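Local coordinates for protein putative pore-forming toxin (Bacteroides vulgatus ATCC 8482, PDB 3KOG) that is of unknown function but is classed as a putative pore-forming toxin, probably a membrane-active protein made with a lipoprotein-type signal, at residues A[40-45]-A[60-65]; A[192-197]-A[211-216]; A[130-135]-A[183-188]; A[19-24]-A[88-93]. All blocks are in the same frame, centred on the assembly; numbering follows the deposited sequence. Where two conformers were deposited one is given.

Contact 1 of 4, residues A[40-45]-A[60-65]; sequences ISFSKG and ININAK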
loop_
_atom_site.group_PDB
_atom_site.type_symbol
_atom_site.label_atom_id
_atom_site.label_comp_id
_atom_site.label_asym_id
_atom_site.label_seq_id
_atom_site.Cartn_x
_atom_site.Cartn_y
_atom_site.Cartn_z
ATOM N N ILE A 40 8.783 -10.218 13.301
ATOM C CA ILE A 40 8.644 -9.659 11.982
ATOM C C ILE A 40 9.848 -8.846 11.610
ATOM O O ILE A 40 10.277 -7.989 12.378
ATOM C CB ILE A 40 7.371 -8.772 11.873
ATOM C CG1 ILE A 40 6.147 -9.639 12.181
ATOM C CG2 ILE A 40 7.256 -8.183 10.479
ATOM C CD1 ILE A 40 4.818 -8.865 12.213
ATOM N N SER A 41 10.344 -9.037 10.387
ATOM C CA SER A 41 11.489 -8.297 9.939
ATOM C C SER A 41 11.269 -7.708 8.548
ATOM O O SER A 41 10.621 -8.316 7.671
ATOM C CB SER A 41 12.739 -9.191 9.965
ATOM O OG SER A 41 12.588 -10.282 9.076
ATOM N N PHE A 42 11.765 -6.496 8.370
ATOM C CA PHE A 42 11.761 -5.804 7.096
ATOM C C PHE A 42 13.168 -5.861 6.543
ATOM O O PHE A 42 14.079 -5.497 7.273
ATOM C CB PHE A 42 11.424 -4.329 7.295
ATOM C CG PHE A 42 10.047 -4.061 7.805
ATOM C CD1 PHE A 42 9.776 -4.101 9.157
ATOM C CD2 PHE A 42 9.007 -3.809 6.912
ATOM C CE1 PHE A 42 8.458 -3.868 9.648
ATOM C CE2 PHE A 42 7.712 -3.535 7.381
ATOM C CZ PHE A 42 7.447 -3.537 8.741
ATOM N N SER A 43 13.353 -6.293 5.284
ATOM C CA SER A 43 14.645 -6.286 4.603
ATOM C C SER A 43 15.368 -4.951 4.639
ATOM O O SER A 43 16.569 -4.934 4.788
ATOM C CB SER A 43 14.559 -6.723 3.115
ATOM O OG SER A 43 13.700 -5.879 2.394
ATOM N N LYS A 44 14.608 -3.885 4.500
ATOM C CA LYS A 44 15.109 -2.542 4.645
ATOM C C LYS A 44 13.969 -1.739 5.256
ATOM O O LYS A 44 12.788 -1.886 4.888
ATOM C CB LYS A 44 15.595 -1.948 3.279
ATOM C CG LYS A 44 16.995 -2.505 2.882
ATOM C CD LYS A 44 17.636 -1.959 1.613
ATOM C CE LYS A 44 19.100 -2.329 1.607
ATOM N NZ LYS A 44 19.310 -3.733 1.396
ATOM N N GLY A 45 14.346 -0.918 6.238
ATOM C CA GLY A 45 13.482 0.050 6.813
ATOM C C GLY A 45 12.574 -0.492 7.894
ATOM O O GLY A 45 12.705 -1.656 8.285
ATOM N N ILE A 60 10.529 -4.354 -1.055
ATOM C CA ILE A 60 10.858 -4.655 0.359
ATOM C C ILE A 60 10.378 -6.085 0.614
ATOM O O ILE A 60 9.259 -6.423 0.224
ATOM C CB ILE A 60 10.061 -3.730 1.320
ATOM C CG1 ILE A 60 10.302 -2.232 0.985
ATOM C CG2 ILE A 60 10.377 -4.043 2.815
ATOM C CD1 ILE A 60 11.794 -1.824 1.055
ATOM N N ASN A 61 11.197 -6.900 1.259
ATOM C CA ASN A 61 10.805 -8.240 1.610
ATOM C C ASN A 61 10.493 -8.239 3.111
ATOM O O ASN A 61 11.275 -7.727 3.937
ATOM C CB ASN A 61 11.907 -9.248 1.286
ATOM C CG ASN A 61 12.074 -9.489 -0.207
ATOM O OD1 ASN A 61 11.413 -8.890 -1.036
ATOM N ND2 ASN A 61 12.992 -10.361 -0.546
ATOM N N ILE A 62 9.358 -8.806 3.469
ATOM C CA ILE A 62 8.976 -8.908 4.897
ATOM C C ILE A 62 8.996 -10.373 5.307
ATOM O O ILE A 62 8.367 -11.165 4.644
ATOM C CB ILE A 62 7.598 -8.329 5.144
ATOM C CG1 ILE A 62 7.554 -6.847 4.759
ATOM C CG2 ILE A 62 7.275 -8.345 6.656
ATOM C CD1 ILE A 62 6.966 -6.593 3.403
ATOM N N ASN A 63 9.741 -10.715 6.356
ATOM C CA ASN A 63 9.783 -12.069 6.855
ATOM C C ASN A 63 9.103 -12.143 8.227
ATOM O O ASN A 63 9.136 -11.164 8.998
ATOM C CB ASN A 63 11.228 -12.564 6.969
ATOM C CG ASN A 63 11.813 -12.982 5.621
ATOM O OD1 ASN A 63 12.111 -12.145 4.769
ATOM N ND2 ASN A 63 11.987 -14.284 5.436
ATOM N N ALA A 64 8.481 -13.270 8.508
ATOM C CA ALA A 64 7.856 -13.488 9.821
ATOM C C ALA A 64 8.168 -14.871 10.352
ATOM O O ALA A 64 8.368 -15.787 9.568
ATOM C CB ALA A 64 6.347 -13.301 9.694
ATOM N N LYS A 65 8.211 -15.022 11.675
ATOM C CA LYS A 65 8.534 -16.296 12.342
ATOM C C LYS A 65 7.571 -16.406 13.514
ATOM O O LYS A 65 7.378 -15.422 14.252
ATOM C CB LYS A 65 9.961 -16.340 12.942
ATOM C CG LYS A 65 11.136 -16.333 11.989
ATOM C CD LYS A 65 12.468 -16.595 12.795
HETATM O O HOH W 1 13.006 -9.578 5.738
#
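S43 turns its hydroxyl between its own backbone N and carbonyl carbon (chi1 59°), which carries OG back to the strand holding N61, while F42 and I62 both set their gamma carbons CG and CG1 anti to the carbonyl carbon; being a cross-strand pair on one face, the two side chains lie side by side. The motif is an antiparallel pair, its axes at 163°, at the edge of the three-stranded sheet 39-42, 58-66, 69-77. S41 and N63 form its hydrogen-bonded pair: S41 N to N63 O is 2.8 Å and N63 N to S41 O is 2.9 Å. I40 with A64 and F42 with I62 are the non-hydrogen-bonded pairs around it, and their side chains share one face. There I40 CG2 meets I62 CG2 at 3.8 Å, and I62 CG1 comes obliquely to the F42 ring, 4.0 Å from CD2. I60 CG2 lies at that ring's edge. The face packs onto P23 and V25 of strand 18-27 and V90 and I92 of strand 85-94, so the small sheet covers them as one layer of a sandwich. N61 points its amide elsewhere, with OD1 bonded to S74 OG. Beyond F42 the chain leaves strand geometry, yet the pairing runs one step further. S43 N gives its hydrogen to N61 O at 2.9 Å, and N61 N finds a hydroxyl in place of a carbonyl, reaching S43 OG at 2.9 Å with 167° at the hydrogen.

Contact 2 of 4, residues A[192-197]-A[211-216]; sequences SVYQII and FTVDSY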
loop_
_atom_site.group_PDB
_atom_site.type_symbol
_atom_site.label_atom_id
_atom_site.label_comp_id
_atom_site.label_asym_id
_atom_site.label_seq_id
_atom_site.Cartn_x
_atom_site.Cartn_y
_atom_site.Cartn_z
ATOM N N SER A 192 -3.133 -9.893 -8.744
ATOM C CA SER A 192 -1.989 -10.749 -8.472
ATOM C C SER A 192 -2.367 -12.223 -8.536
ATOM O O SER A 192 -3.410 -12.616 -8.022
ATOM C CB SER A 192 -1.410 -10.406 -7.098
ATOM O OG SER A 192 -1.031 -9.020 -6.988
ATOM N N VAL A 193 -1.497 -13.030 -9.105
ATOM C CA VAL A 193 -1.716 -14.466 -9.245
ATOM C C VAL A 193 -0.710 -15.111 -8.307
ATOM O O VAL A 193 0.474 -14.762 -8.339
ATOM C CB VAL A 193 -1.459 -14.953 -10.691
ATOM C CG1 VAL A 193 -1.458 -16.495 -10.772
ATOM C CG2 VAL A 193 -2.449 -14.291 -11.697
ATOM N N TYR A 194 -1.198 -16.022 -7.465
ATOM C CA TYR A 194 -0.406 -16.741 -6.508
ATOM C C TYR A 194 -0.477 -18.232 -6.787
ATOM O O TYR A 194 -1.525 -18.758 -7.178
ATOM C CB TYR A 194 -0.916 -16.534 -5.069
ATOM C CG TYR A 194 -0.799 -15.133 -4.523
ATOM C CD1 TYR A 194 -1.751 -14.180 -4.807
ATOM C CD2 TYR A 194 0.346 -14.716 -3.810
ATOM C CE1 TYR A 194 -1.619 -12.878 -4.320
ATOM C CE2 TYR A 194 0.455 -13.413 -3.361
ATOM C CZ TYR A 194 -0.529 -12.517 -3.625
ATOM O OH TYR A 194 -0.405 -11.196 -3.182
ATOM N N GLN A 195 0.621 -18.933 -6.501
ATOM C CA GLN A 195 0.570 -20.385 -6.355
ATOM C C GLN A 195 0.853 -20.745 -4.903
ATOM O O GLN A 195 1.688 -20.089 -4.202
ATOM C CB GLN A 195 1.609 -21.081 -7.225
ATOM C CG GLN A 195 1.315 -21.046 -8.688
ATOM C CD GLN A 195 2.247 -21.982 -9.430
ATOM O OE1 GLN A 195 3.442 -21.948 -9.229
ATOM N NE2 GLN A 195 1.701 -22.838 -10.250
ATOM N N ILE A 196 0.168 -21.785 -4.457
ATOM C CA ILE A 196 0.455 -22.390 -3.182
ATOM C C ILE A 196 1.361 -23.571 -3.490
ATOM O O ILE A 196 1.023 -24.402 -4.316
ATOM C CB ILE A 196 -0.809 -22.822 -2.464
ATOM C CG1 ILE A 196 -1.610 -21.557 -2.112
ATOM C CG2 ILE A 196 -0.427 -23.650 -1.201
ATOM C CD1 ILE A 196 -2.998 -21.796 -1.644
ATOM N N ILE A 197 2.521 -23.611 -2.849
ATOM C CA ILE A 197 3.576 -24.578 -3.177
ATOM C C ILE A 197 4.031 -25.347 -1.931
ATOM O O ILE A 197 4.129 -24.800 -0.848
ATOM C CB ILE A 197 4.805 -23.897 -3.824
ATOM C CG1 ILE A 197 4.384 -23.124 -5.058
ATOM C CG2 ILE A 197 5.897 -24.971 -4.195
ATOM C CD1 ILE A 197 5.456 -22.191 -5.565
ATOM N N PHE A 211 -4.489 -19.152 -7.355
ATOM C CA PHE A 211 -5.624 -18.249 -7.137
ATOM C C PHE A 211 -5.221 -16.832 -7.494
ATOM O O PHE A 211 -3.999 -16.497 -7.528
ATOM C CB PHE A 211 -6.162 -18.365 -5.714
ATOM C CG PHE A 211 -5.175 -17.942 -4.632
ATOM C CD1 PHE A 211 -4.196 -18.806 -4.208
ATOM C CD2 PHE A 211 -5.279 -16.711 -4.051
ATOM C CE1 PHE A 211 -3.287 -18.447 -3.216
ATOM C CE2 PHE A 211 -4.401 -16.331 -3.049
ATOM C CZ PHE A 211 -3.404 -17.217 -2.635
ATOM N N THR A 212 -6.235 -16.018 -7.818
ATOM C CA THR A 212 -5.999 -14.651 -8.253
ATOM C C THR A 212 -6.685 -13.683 -7.297
ATOM O O THR A 212 -7.845 -13.877 -6.925
ATOM C CB THR A 212 -6.511 -14.441 -9.693
ATOM O OG1 THR A 212 -5.837 -15.364 -10.573
ATOM C CG2 THR A 212 -6.262 -12.968 -10.146
ATOM N N VAL A 213 -5.958 -12.645 -6.921
ATOM C CA VAL A 213 -6.433 -11.658 -5.955
ATOM C C VAL A 213 -6.499 -10.232 -6.514
ATOM O O VAL A 213 -5.508 -9.736 -7.069
ATOM C CB VAL A 213 -5.523 -11.624 -4.762
ATOM C CG1 VAL A 213 -6.070 -10.646 -3.708
ATOM C CG2 VAL A 213 -5.334 -13.081 -4.204
ATOM N N ASP A 214 -7.628 -9.562 -6.305
ATOM C CA ASP A 214 -7.667 -8.127 -6.501
ATOM C C ASP A 214 -7.502 -7.451 -5.156
ATOM O O ASP A 214 -8.238 -7.730 -4.207
ATOM C CB ASP A 214 -8.994 -7.648 -7.121
ATOM C CG ASP A 214 -9.086 -7.877 -8.621
ATOM O OD1 ASP A 214 -8.079 -8.204 -9.314
ATOM O OD2 ASP A 214 -10.192 -7.636 -9.121
ATOM N N SER A 215 -6.494 -6.607 -5.050
ATOM C CA SER A 215 -6.213 -5.903 -3.813
ATOM C C SER A 215 -6.202 -4.391 -4.104
ATOM O O SER A 215 -5.822 -3.941 -5.200
ATOM C CB SER A 215 -4.876 -6.323 -3.168
ATOM O OG SER A 215 -3.767 -6.136 -3.993
ATOM N N TYR A 216 -6.600 -3.643 -3.091
ATOM C CA TYR A 216 -6.882 -2.232 -3.240
ATOM C C TYR A 216 -6.110 -1.439 -2.245
ATOM O O TYR A 216 -5.979 -1.854 -1.119
ATOM C CB TYR A 216 -8.368 -1.950 -3.038
ATOM C CG TYR A 216 -9.229 -2.639 -4.055
ATOM C CD1 TYR A 216 -9.647 -3.958 -3.862
ATOM C CD2 TYR A 216 -9.569 -2.006 -5.232
ATOM C CE1 TYR A 216 -10.371 -4.610 -4.799
ATOM C CE2 TYR A 216 -10.333 -2.649 -6.186
ATOM C CZ TYR A 216 -10.736 -3.949 -5.951
ATOM O OH TYR A 216 -11.469 -4.610 -6.893
HETATM O O HOH W 2 -3.293 -8.381 -5.565
#
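S192 with V213 and Y194 with F211 form hydrogen-bonded pairs on either side of the non-hydrogen-bonded pair V193-T212, in antiparallel strands whose short axes stand at 143°, a marked twist. These are the arms of the hairpin 179-198/207-225. Of the four backbone bonds, Y194 N to F211 O is 2.8 Å and almost straight (177° at the hydrogen), and F211 N returns to Y194 O at 3.0 Å. On the face bearing these aromatic residues, F211 folds its ring over toward the other strand with CG between the backbone N and the carbonyl carbon (chi1 64°). The ring consequently lies beneath Y194 CB, which stands 3.5 Å above its plane, displaced toward the rim. The two ring planes are nearly parallel but slid apart, centroids 5.3 Å from each other, so the rings barely overlap and the methylene carries more of the contact. I196 reaches the F211 edge from the next position along this face, CG1 being 3.7 Å from CE1, and V213 CG2 touches Y194 CE1 at 3.7 Å. Y159 adds a third ring to both aromatics, and I156 of helix 150-158 packs against F211. A water donates to V213 O at 3.0 Å and also bonds S192 OG and S215 OG. S192 OG is further tied to S105 OG and E102 OE2. Apolar contacts among Y194, F211, I196 and V213 CG2 thus hold the aromatic side chains together, while V213 O, taking hydrogens from S192 N and the water, is satisfied by one backbone and one solvent donor.

Contact 3 of 4, residues A[130-135]-A[183-188]; sequences VTYTKK and VFVDYM
T133 O is the acceptor nearest the Y187 hydroxyl across this contact, with OH 3.0 Å away, and the hydroxyl may hydrogen-bond there. The carbonyl oxygen lies close to the plane of the Y187 ring, at its edge, and T133 CB comes within 3.6 Å of OH, so the phenol end is lodged against both the backbone and the side chain of T133. One face of the same ring is taken by K135. Its CB sits over the ring centre, 3.8 Å from the centroid and only 8° off the normal, a clear CH-pi contact. With CG anti to the backbone N (chi1 -173°) and the chain extended beyond, K135 runs on across the ring, CD lying 3.9 Å from Y187 CD2, and delivers NZ to a salt bridge with E110. At the other end V130 and V183 meet tip to tip, CG1 to CG1 at 4.2 Å, and Y132 CB touches V185 CG2 at the same distance. The two strands run in nearly the same direction, 12° apart, with axes 8.0 Å from each other, too far for direct pairing. Strand 207-225 pairs antiparallel with both; its V220 touches Y132 and its T218 touches V185. Side chains of two strands that both pair with 207-225 point at each other, consistent with a sheet that curls or branches here, continued by strand 162-175 beside 126-143 and by strand 98-120 beside 179-198.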
loop_
_atom_site.group_PDB
_atom_site.type_symbol
_atom_site.label_atom_id
_atom_site.label_comp_id
_atom_site.label_asym_id
_atom_site.label_seq_id
_atom_site.Cartn_x
_atom_site.Cartn_y
_atom_site.Cartn_z
ATOM N N VAL A 130 -6.947 17.856 5.133
ATOM C CA VAL A 130 -7.428 17.006 4.073
ATOM C C VAL A 130 -7.979 15.737 4.705
ATOM O O VAL A 130 -7.239 14.941 5.283
ATOM C CB VAL A 130 -6.282 16.670 3.102
ATOM C CG1 VAL A 130 -6.763 15.717 1.996
ATOM C CG2 VAL A 130 -5.717 17.986 2.531
ATOM N N THR A 131 -9.291 15.588 4.621
ATOM C CA THR A 131 -9.914 14.343 5.017
ATOM C C THR A 131 -10.284 13.546 3.772
ATOM O O THR A 131 -10.896 14.067 2.838
ATOM C CB THR A 131 -11.112 14.571 5.942
ATOM O OG1 THR A 131 -10.705 15.431 7.012
ATOM C CG2 THR A 131 -11.577 13.240 6.519
ATOM N N TYR A 132 -9.874 12.279 3.768
ATOM C CA TYR A 132 -9.952 11.425 2.574
ATOM C C TYR A 132 -10.526 10.059 2.978
ATOM O O TYR A 132 -10.363 9.644 4.141
ATOM C CB TYR A 132 -8.556 11.390 1.832
ATOM C CG TYR A 132 -7.476 10.361 2.274
ATOM C CD1 TYR A 132 -7.439 9.104 1.703
ATOM C CD2 TYR A 132 -6.459 10.674 3.185
ATOM C CE1 TYR A 132 -6.489 8.142 2.070
ATOM C CE2 TYR A 132 -5.458 9.699 3.557
ATOM C CZ TYR A 132 -5.489 8.432 2.994
ATOM O OH TYR A 132 -4.571 7.391 3.297
ATOM N N THR A 133 -11.246 9.404 2.051
ATOM C CA THR A 133 -11.625 7.992 2.195
ATOM C C THR A 133 -10.569 6.989 1.656
ATOM O O THR A 133 -10.397 6.847 0.454
ATOM C CB THR A 133 -12.947 7.660 1.477
ATOM O OG1 THR A 133 -13.933 8.652 1.762
ATOM C CG2 THR A 133 -13.438 6.309 1.945
ATOM N N LYS A 134 -9.903 6.288 2.572
ATOM C CA LYS A 134 -8.984 5.173 2.296
ATOM C C LYS A 134 -9.764 3.898 1.863
ATOM O O LYS A 134 -10.513 3.329 2.684
ATOM C CB LYS A 134 -8.194 4.911 3.596
ATOM C CG LYS A 134 -6.923 4.054 3.560
ATOM C CD LYS A 134 -6.566 3.655 5.034
ATOM C CE LYS A 134 -5.127 3.114 5.247
ATOM N N LYS A 135 -9.621 3.475 0.588
ATOM C CA LYS A 135 -10.107 2.173 0.104
ATOM C C LYS A 135 -8.949 1.184 0.223
ATOM O O LYS A 135 -7.845 1.456 -0.272
ATOM C CB LYS A 135 -10.617 2.256 -1.344
ATOM C CG LYS A 135 -11.305 0.937 -1.833
ATOM C CD LYS A 135 -11.622 0.942 -3.352
ATOM C CE LYS A 135 -12.596 -0.185 -3.731
ATOM N NZ LYS A 135 -13.180 -0.101 -5.121
ATOM N N VAL A 183 -6.334 18.500 -4.442
ATOM C CA VAL A 183 -5.905 17.175 -3.996
ATOM C C VAL A 183 -6.481 16.104 -4.917
ATOM O O VAL A 183 -7.649 16.090 -5.178
ATOM C CB VAL A 183 -6.332 16.927 -2.537
ATOM C CG1 VAL A 183 -5.838 15.548 -2.057
ATOM C CG2 VAL A 183 -5.787 18.036 -1.630
ATOM N N PHE A 184 -5.632 15.177 -5.346
ATOM C CA PHE A 184 -6.064 13.921 -5.964
ATOM C C PHE A 184 -6.035 12.766 -4.969
ATOM O O PHE A 184 -5.175 12.697 -4.103
ATOM C CB PHE A 184 -5.197 13.541 -7.173
ATOM C CG PHE A 184 -5.340 14.436 -8.353
ATOM C CD1 PHE A 184 -4.602 15.617 -8.452
ATOM C CD2 PHE A 184 -6.136 14.058 -9.407
ATOM C CE1 PHE A 184 -4.726 16.445 -9.604
ATOM C CE2 PHE A 184 -6.283 14.877 -10.520
ATOM C CZ PHE A 184 -5.559 16.068 -10.600
ATOM N N VAL A 185 -7.010 11.883 -5.092
ATOM C CA VAL A 185 -7.021 10.600 -4.416
ATOM C C VAL A 185 -7.167 9.530 -5.487
ATOM O O VAL A 185 -8.137 9.536 -6.252
ATOM C CB VAL A 185 -8.159 10.508 -3.386
ATOM C CG1 VAL A 185 -8.177 9.124 -2.723
ATOM C CG2 VAL A 185 -8.019 11.638 -2.349
ATOM N N ASP A 186 -6.208 8.596 -5.551
ATOM C CA ASP A 186 -6.274 7.530 -6.497
ATOM C C ASP A 186 -6.479 6.215 -5.776
ATOM O O ASP A 186 -5.725 5.904 -4.890
ATOM C CB ASP A 186 -5.004 7.455 -7.317
ATOM C CG ASP A 186 -4.872 8.626 -8.306
ATOM O OD1 ASP A 186 -4.430 9.693 -7.888
ATOM O OD2 ASP A 186 -5.213 8.471 -9.486
ATOM N N TYR A 187 -7.475 5.454 -6.213
ATOM C CA TYR A 187 -7.678 4.094 -5.793
ATOM C C TYR A 187 -7.028 3.191 -6.793
ATOM O O TYR A 187 -7.337 3.226 -7.956
ATOM C CB TYR A 187 -9.176 3.767 -5.716
ATOM C CG TYR A 187 -9.987 4.544 -4.723
ATOM C CD1 TYR A 187 -9.408 5.193 -3.661
ATOM C CD2 TYR A 187 -11.375 4.554 -4.819
ATOM C CE1 TYR A 187 -10.154 5.863 -2.751
ATOM C CE2 TYR A 187 -12.137 5.227 -3.901
ATOM C CZ TYR A 187 -11.497 5.906 -2.872
ATOM O OH TYR A 187 -12.224 6.589 -1.919
HETATM N N MSE A 188 -6.102 2.382 -6.306
HETATM C CA MSE A 188 -5.293 1.470 -7.072
HETATM C C MSE A 188 -5.893 0.043 -6.892
HETATM O O MSE A 188 -6.275 -0.341 -5.766
HETATM C CB MSE A 188 -3.861 1.469 -6.495
HETATM C CG MSE A 188 -3.187 2.858 -6.319
HETATM SE SE MSE A 188 -3.152 3.799 -7.999
HETATM C CE MSE A 188 -2.260 2.495 -9.085
#

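Contact 4 of 4, residues A[19-24]-A[88-93]; sequences FIITPV and KEVTII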
loop_
_atom_site.group_PDB
_atom_site.type_symbol
_atom_site.label_atom_id
_atom_site.label_comp_id
_atom_site.label_asym_id
_atom_site.label_seq_id
_atom_site.Cartn_x
_atom_site.Cartn_y
_atom_site.Cartn_z
ATOM N N PHE A 19 5.336 6.457 2.264
ATOM C CA PHE A 19 4.628 5.235 1.972
ATOM C C PHE A 19 4.774 4.295 3.156
ATOM O O PHE A 19 5.894 4.154 3.674
ATOM C CB PHE A 19 5.133 4.587 0.703
ATOM C CG PHE A 19 4.194 3.538 0.161
ATOM C CD1 PHE A 19 3.137 3.903 -0.651
ATOM C CD2 PHE A 19 4.381 2.225 0.465
ATOM C CE1 PHE A 19 2.276 2.978 -1.136
ATOM C CE2 PHE A 19 3.519 1.253 -0.011
ATOM C CZ PHE A 19 2.436 1.665 -0.833
ATOM N N ILE A 20 3.640 3.762 3.628
ATOM C CA ILE A 20 3.597 2.836 4.775
ATOM C C ILE A 20 3.190 1.454 4.354
ATOM O O ILE A 20 2.163 1.257 3.711
ATOM C CB ILE A 20 2.678 3.384 5.865
ATOM C CG1 ILE A 20 3.216 4.759 6.337
ATOM C CG2 ILE A 20 2.575 2.416 7.064
ATOM C CD1 ILE A 20 2.208 5.538 7.223
ATOM N N ILE A 21 4.010 0.477 4.716
ATOM C CA ILE A 21 3.711 -0.908 4.526
ATOM C C ILE A 21 3.321 -1.558 5.846
ATOM O O ILE A 21 4.064 -1.471 6.865
ATOM C CB ILE A 21 4.989 -1.674 3.979
ATOM C CG1 ILE A 21 5.360 -1.212 2.562
ATOM C CG2 ILE A 21 4.714 -3.254 4.009
ATOM C CD1 ILE A 21 6.835 -1.599 2.158
ATOM N N THR A 22 2.165 -2.187 5.860
ATOM C CA THR A 22 1.643 -2.831 7.060
ATOM C C THR A 22 1.540 -4.348 6.876
ATOM O O THR A 22 0.635 -4.852 6.221
ATOM C CB THR A 22 0.267 -2.238 7.463
ATOM O OG1 THR A 22 0.394 -0.812 7.674
ATOM C CG2 THR A 22 -0.261 -2.892 8.726
ATOM N N PRO A 23 2.467 -5.098 7.495
ATOM C CA PRO A 23 2.408 -6.554 7.438
ATOM C C PRO A 23 1.277 -7.098 8.306
ATOM O O PRO A 23 0.995 -6.552 9.381
ATOM C CB PRO A 23 3.779 -7.007 8.010
ATOM C CG PRO A 23 4.541 -5.801 8.230
ATOM C CD PRO A 23 3.685 -4.617 8.165
ATOM N N VAL A 24 0.594 -8.105 7.773
ATOM C CA VAL A 24 -0.409 -8.888 8.458
ATOM C C VAL A 24 0.071 -10.361 8.365
ATOM O O VAL A 24 0.268 -10.856 7.233
ATOM C CB VAL A 24 -1.756 -8.762 7.763
ATOM C CG1 VAL A 24 -2.811 -9.636 8.488
ATOM C CG2 VAL A 24 -2.209 -7.278 7.643
ATOM N N LYS A 88 -0.055 0.387 2.017
ATOM C CA LYS A 88 -0.499 -0.918 1.466
ATOM C C LYS A 88 -0.287 -1.933 2.571
ATOM O O LYS A 88 0.744 -1.869 3.265
ATOM C CB LYS A 88 0.425 -1.298 0.291
ATOM C CG LYS A 88 -0.203 -2.145 -0.801
ATOM C CD LYS A 88 0.858 -2.616 -1.846
ATOM C CE LYS A 88 1.887 -1.552 -2.344
ATOM N NZ LYS A 88 2.329 -1.636 -3.788
ATOM N N GLU A 89 -1.215 -2.849 2.717
ATOM C CA GLU A 89 -1.048 -4.017 3.581
ATOM C C GLU A 89 -0.387 -5.134 2.828
ATOM O O GLU A 89 -0.563 -5.232 1.606
ATOM C CB GLU A 89 -2.415 -4.531 4.081
ATOM C CG GLU A 89 -3.026 -3.629 5.075
ATOM C CD GLU A 89 -4.230 -4.253 5.801
ATOM O OE1 GLU A 89 -4.858 -5.179 5.249
ATOM O OE2 GLU A 89 -4.526 -3.786 6.938
ATOM N N VAL A 90 0.388 -5.968 3.515
ATOM C CA VAL A 90 0.951 -7.137 2.861
ATOM C C VAL A 90 0.736 -8.325 3.763
ATOM O O VAL A 90 1.020 -8.264 4.972
ATOM C CB VAL A 90 2.454 -6.968 2.546
ATOM C CG1 VAL A 90 3.267 -6.703 3.807
ATOM C CG2 VAL A 90 3.001 -8.192 1.710
ATOM N N THR A 91 0.220 -9.392 3.174
ATOM C CA THR A 91 -0.075 -10.630 3.898
ATOM C C THR A 91 1.151 -11.559 3.813
ATOM O O THR A 91 1.698 -11.808 2.704
ATOM C CB THR A 91 -1.290 -11.329 3.281
ATOM O OG1 THR A 91 -2.451 -10.496 3.426
ATOM C CG2 THR A 91 -1.587 -12.718 3.927
ATOM N N ILE A 92 1.575 -12.041 4.973
ATOM C CA ILE A 92 2.568 -13.064 5.100
ATOM C C ILE A 92 1.877 -14.345 5.602
ATOM O O ILE A 92 1.311 -14.398 6.696
ATOM C CB ILE A 92 3.723 -12.660 6.043
ATOM C CG1 ILE A 92 4.371 -11.345 5.573
ATOM C CG2 ILE A 92 4.736 -13.751 6.104
ATOM C CD1 ILE A 92 4.001 -10.223 6.448
ATOM N N ILE A 93 1.958 -15.395 4.812
ATOM C CA ILE A 93 1.410 -16.719 5.171
ATOM C C ILE A 93 2.458 -17.571 5.872
ATOM O O ILE A 93 3.533 -17.810 5.332
ATOM C CB ILE A 93 0.973 -17.484 3.869
ATOM C CG1 ILE A 93 -0.124 -16.695 3.143
ATOM C CG2 ILE A 93 0.542 -18.980 4.152
ATOM C CD1 ILE A 93 -1.352 -16.470 3.929
#
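T22 and V24 supply both donors and acceptors to strand 88-93 in a parallel beta pair, the short axes 29° apart, that joins strands 18-27 and 85-94 of a large mixed sheet. Five backbone bonds alternate between the strands. K88 N reaches I20 O at 2.9 Å, and K88 O takes T22 N at 3.0 Å. V90 N then bonds T22 O at 2.9 Å from well above the carbonyl plane (44° out of it), whereas V90 O accepts V24 N at 2.8 Å with a smaller tilt. I92 N completes the series on V24 O at 2.9 Å. P23 has no N-H to give, but its position falls between the donors T22 and V24, so nothing is lost from this pairing. Odd-numbered F19 and I21 instead bond Y49 and G47 on the far side of their strand. E89 N, turned away in the same manner, donates to E136 OE2. The charged ends are also engaged: E89 OE2 forms a salt bridge with R164, and K88 NZ bonds T76 O, its chain bent at CG-CD (chi3 -44°). That bend brings K88 CE to the edge of the F19 ring, 3.6 Å from CZ. T91 OG1 bonds a glycerol, probably from the crystallisation liquor. The face that carries K88, I21, P23 and V90, joined by I92, packs beneath I60 and I62 of the smaller sheet. Within it I21 CG2 touches V90 CG1 at 3.7 Å, and P23 CB meets I92 CD1 at 3.6 Å.

Overall arrangement
Along the chain contact 1 falls between the two strands of contact 4; contact 3 then closes before contact 2 opens. Contacts 1 and 4 have centres about 10 Å apart and touch, as the three-stranded sheet packs on strands 18-27 and 85-94; both lie within the DUF3869 range, of the transthyretin clan. Contacts 2 and 3 share strand 179-198, with centres about 24 Å apart, and meet where Y216 packs on K135 and M188. Strand 207-225 pairs with 85-94, 126-143 and 179-198, so it links contacts 2, 3 and 4 in one sheet. Contacts 1 and 3, centres about 27 Å apart, lie on opposite sides of the chain's centre; strand 85-94, which pairs with both 18-27 and 207-225, ties the N-terminal sandwich to the long strands.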